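Local coordinates for protein glucose-6-phosphate dehydrogenase (Trypanosoma cruzi, PDB 5AQ1) that oxidises glucose 6-phosphate with NADP+ as the first step of the pentose phosphate pathway, yielding NADPH for redox balance, at residues B[308-318]-B[339-350]. Sequence-based numbering, arbitrary orientation.
Sequences ANPAECVLGQY and SHCPTFAVLRLH
E312 and R348 face each other where two antiparallel strands, 313-318 and 344-349, come together. A single carboxylate oxygen, E312 OE2, takes three bonds. R348 NH2 reaches it at 3.1 Å on the anti lone pair, as a salt bridge. R348 NE, also 3.1 Å from OE2 of E312, comes from above the carboxylate plane. H350 NE2 meets E312 OE2 from the syn side at 2.9 Å, close to the plane of its ring. The bend of the R348 chain at chi3 (74°) turns NE and NH2 side-on to the acid.

V314 and V346 form a hydrogen-bonded pair through both backbone N-H groups. The line of backbone bonds ends in a classic beta bulge, with T343 and F344 both opposite G316. F344 N bonds G316 O at 2.9 Å; the T343 N bond to it is weak. Past the bulge, Y318 N donates to T343 OG1 at 3.0 Å. The extended side chain of Q317 brings NE2 to two backbone carbonyls, S339 O at 3.0 Å and C341 O at 3.1 Å.

On one sheet face L315 CD1 rests on A345 CB, 3.9 Å away, and C313 CB on L347 CD1. Helix 460-479 packs against this face. Helix 495-504 covers V314, V346 and F344 on the other, and its S504 bonds R348 NH1. Y487 of strand 484-488 bonds T343 OG1.

The pair belongs to the large mixed sheet of the C-terminal domain. Two basic partners on one oxygen would probably favour an ionised E312 and fix its rotation at this end of the pairing.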
# COMPACT_ATOMS: atom_id res chain seq x y z
N ALA B 308 3.56 20.78 -21.32
CA ALA B 308 3.08 20.11 -22.52
C ALA B 308 4.02 20.36 -23.68
O ALA B 308 4.70 21.39 -23.72
CB ALA B 308 1.68 20.59 -22.86
N ASN B 309 4.07 19.43 -24.62
CA ASN B 309 4.88 19.62 -25.82
C ASN B 309 4.21 19.07 -27.08
O ASN B 309 3.36 18.18 -26.98
CB ASN B 309 6.28 19.03 -25.61
CG ASN B 309 6.32 17.53 -25.78
OD1 ASN B 309 6.77 17.02 -26.80
ND2 ASN B 309 5.84 16.82 -24.77
N PRO B 310 4.57 19.61 -28.26
CA PRO B 310 3.93 19.26 -29.53
C PRO B 310 3.79 17.76 -29.80
O PRO B 310 2.77 17.34 -30.36
CB PRO B 310 4.86 19.88 -30.57
CG PRO B 310 5.51 21.02 -29.87
CD PRO B 310 5.66 20.59 -28.45
N ALA B 311 4.79 16.98 -29.42
CA ALA B 311 4.78 15.54 -29.67
C ALA B 311 3.65 14.83 -28.92
O ALA B 311 3.11 13.84 -29.40
CB ALA B 311 6.12 14.92 -29.31
N GLU B 312 3.30 15.34 -27.74
CA GLU B 312 2.27 14.73 -26.91
C GLU B 312 0.96 15.51 -26.96
O GLU B 312 0.33 15.76 -25.93
CB GLU B 312 2.78 14.60 -25.47
CG GLU B 312 3.99 13.68 -25.34
CD GLU B 312 4.42 13.48 -23.90
OE1 GLU B 312 4.80 14.47 -23.25
OE2 GLU B 312 4.39 12.32 -23.42
N CYS B 313 0.54 15.89 -28.16
CA CYS B 313 -0.77 16.52 -28.35
C CYS B 313 -1.32 16.31 -29.76
O CYS B 313 -0.56 16.07 -30.70
CB CYS B 313 -0.71 18.02 -28.04
SG CYS B 313 -0.24 19.07 -29.43
N VAL B 314 -2.64 16.38 -29.87
CA VAL B 314 -3.33 16.38 -31.16
C VAL B 314 -4.27 17.58 -31.20
O VAL B 314 -5.14 17.72 -30.34
CB VAL B 314 -4.13 15.09 -31.41
CG1 VAL B 314 -4.89 15.17 -32.73
CG2 VAL B 314 -3.21 13.88 -31.39
N LEU B 315 -4.08 18.44 -32.20
CA LEU B 315 -4.87 19.65 -32.35
C LEU B 315 -5.90 19.49 -33.46
O LEU B 315 -5.69 18.73 -34.41
CB LEU B 315 -3.96 20.84 -32.68
CG LEU B 315 -3.47 21.70 -31.51
CD1 LEU B 315 -3.18 20.89 -30.26
CD2 LEU B 315 -2.23 22.47 -31.95
N GLY B 316 -7.00 20.22 -33.34
CA GLY B 316 -8.06 20.20 -34.34
C GLY B 316 -8.73 21.54 -34.54
O GLY B 316 -8.75 22.38 -33.64
N GLN B 317 -9.27 21.73 -35.74
CA GLN B 317 -10.00 22.94 -36.12
C GLN B 317 -11.22 22.51 -36.92
O GLN B 317 -11.07 21.86 -37.96
CB GLN B 317 -9.11 23.86 -36.95
CG GLN B 317 -9.69 25.21 -37.29
CD GLN B 317 -8.84 25.96 -38.31
OE1 GLN B 317 -8.84 25.62 -39.49
NE2 GLN B 317 -8.11 26.97 -37.85
N TYR B 318 -12.42 22.84 -36.45
CA TYR B 318 -13.64 22.27 -37.05
C TYR B 318 -13.97 22.84 -38.43
O TYR B 318 -13.75 24.02 -38.70
CB TYR B 318 -14.85 22.37 -36.10
CG TYR B 318 -15.49 23.74 -35.93
CD1 TYR B 318 -16.49 24.18 -36.79
CD2 TYR B 318 -15.12 24.57 -34.88
CE1 TYR B 318 -17.08 25.42 -36.63
CE2 TYR B 318 -15.70 25.81 -34.70
CZ TYR B 318 -16.68 26.23 -35.58
OH TYR B 318 -17.26 27.47 -35.41
N SER B 339 -5.59 30.48 -40.61
CA SER B 339 -5.52 30.43 -39.15
C SER B 339 -5.13 29.04 -38.67
O SER B 339 -5.66 28.04 -39.16
CB SER B 339 -6.87 30.82 -38.54
OG SER B 339 -6.83 30.77 -37.13
N HIS B 340 -4.20 28.99 -37.71
CA HIS B 340 -3.84 27.74 -37.03
C HIS B 340 -4.69 27.53 -35.78
O HIS B 340 -4.47 26.58 -35.04
CB HIS B 340 -2.37 27.72 -36.56
CG HIS B 340 -1.40 28.35 -37.51
ND1 HIS B 340 -1.04 27.77 -38.71
CD2 HIS B 340 -0.66 29.48 -37.41
CE1 HIS B 340 -0.15 28.54 -39.32
NE2 HIS B 340 0.09 29.58 -38.55
N CYS B 341 -5.63 28.44 -35.52
CA CYS B 341 -6.33 28.43 -34.24
C CYS B 341 -7.04 27.10 -34.00
O CYS B 341 -7.91 26.71 -34.78
CB CYS B 341 -7.34 29.57 -34.15
SG CYS B 341 -8.09 29.68 -32.52
N PRO B 342 -6.66 26.40 -32.93
CA PRO B 342 -7.30 25.13 -32.63
C PRO B 342 -8.62 25.31 -31.89
O PRO B 342 -8.70 26.06 -30.91
CB PRO B 342 -6.27 24.44 -31.73
CG PRO B 342 -5.60 25.56 -31.01
CD PRO B 342 -5.61 26.74 -31.94
N THR B 343 -9.65 24.62 -32.37
CA THR B 343 -10.93 24.53 -31.68
C THR B 343 -11.01 23.22 -30.88
O THR B 343 -11.95 23.03 -30.11
CB THR B 343 -12.11 24.61 -32.66
OG1 THR B 343 -12.08 23.49 -33.56
CG2 THR B 343 -12.05 25.91 -33.46
N PHE B 344 -10.02 22.34 -31.07
CA PHE B 344 -9.96 21.03 -30.42
C PHE B 344 -8.51 20.70 -30.03
O PHE B 344 -7.58 21.02 -30.78
CB PHE B 344 -10.51 19.97 -31.37
CG PHE B 344 -10.41 18.56 -30.84
CD1 PHE B 344 -9.24 17.82 -31.00
CD2 PHE B 344 -11.48 17.96 -30.21
CE1 PHE B 344 -9.14 16.53 -30.52
CE2 PHE B 344 -11.40 16.66 -29.73
CZ PHE B 344 -10.23 15.94 -29.88
N ALA B 345 -8.33 20.07 -28.88
CA ALA B 345 -6.99 19.66 -28.45
C ALA B 345 -7.03 18.51 -27.45
O ALA B 345 -7.80 18.55 -26.48
CB ALA B 345 -6.25 20.84 -27.84
N VAL B 346 -6.23 17.47 -27.69
CA VAL B 346 -5.95 16.44 -26.70
C VAL B 346 -4.50 16.57 -26.28
O VAL B 346 -3.62 16.60 -27.13
CB VAL B 346 -6.13 15.01 -27.24
CG1 VAL B 346 -5.99 14.00 -26.10
CG2 VAL B 346 -7.48 14.84 -27.91
N LEU B 347 -4.25 16.64 -24.98
CA LEU B 347 -2.91 16.72 -24.43
C LEU B 347 -2.64 15.51 -23.54
O LEU B 347 -3.55 15.03 -22.87
CB LEU B 347 -2.77 17.99 -23.59
CG LEU B 347 -2.32 19.28 -24.28
CD1 LEU B 347 -3.06 19.53 -25.58
CD2 LEU B 347 -2.51 20.46 -23.34
N ARG B 348 -1.40 15.01 -23.56
CA ARG B 348 -0.94 14.07 -22.54
C ARG B 348 0.06 14.77 -21.65
O ARG B 348 1.12 15.21 -22.11
CB ARG B 348 -0.31 12.82 -23.17
CG ARG B 348 0.25 11.85 -22.13
CD ARG B 348 0.62 10.49 -22.70
NE ARG B 348 1.85 10.53 -23.50
CZ ARG B 348 1.97 10.18 -24.78
NH1 ARG B 348 0.92 9.75 -25.49
NH2 ARG B 348 3.15 10.27 -25.38
N LEU B 349 -0.27 14.88 -20.36
CA LEU B 349 0.61 15.49 -19.38
C LEU B 349 1.13 14.45 -18.40
O LEU B 349 0.51 13.41 -18.18
CB LEU B 349 -0.13 16.59 -18.61
CG LEU B 349 -0.80 17.67 -19.46
CD1 LEU B 349 -1.52 18.67 -18.56
CD2 LEU B 349 0.19 18.39 -20.35
N HIS B 350 2.29 14.75 -17.82
CA HIS B 350 2.89 13.93 -16.78
C HIS B 350 3.09 14.80 -15.54
O HIS B 350 3.58 15.92 -15.63
CB HIS B 350 4.24 13.37 -17.24
CG HIS B 350 4.16 12.61 -18.52
ND1 HIS B 350 3.57 11.37 -18.61
CD2 HIS B 350 4.60 12.91 -19.77
CE1 HIS B 350 3.64 10.94 -19.86
NE2 HIS B 350 4.27 11.86 -20.58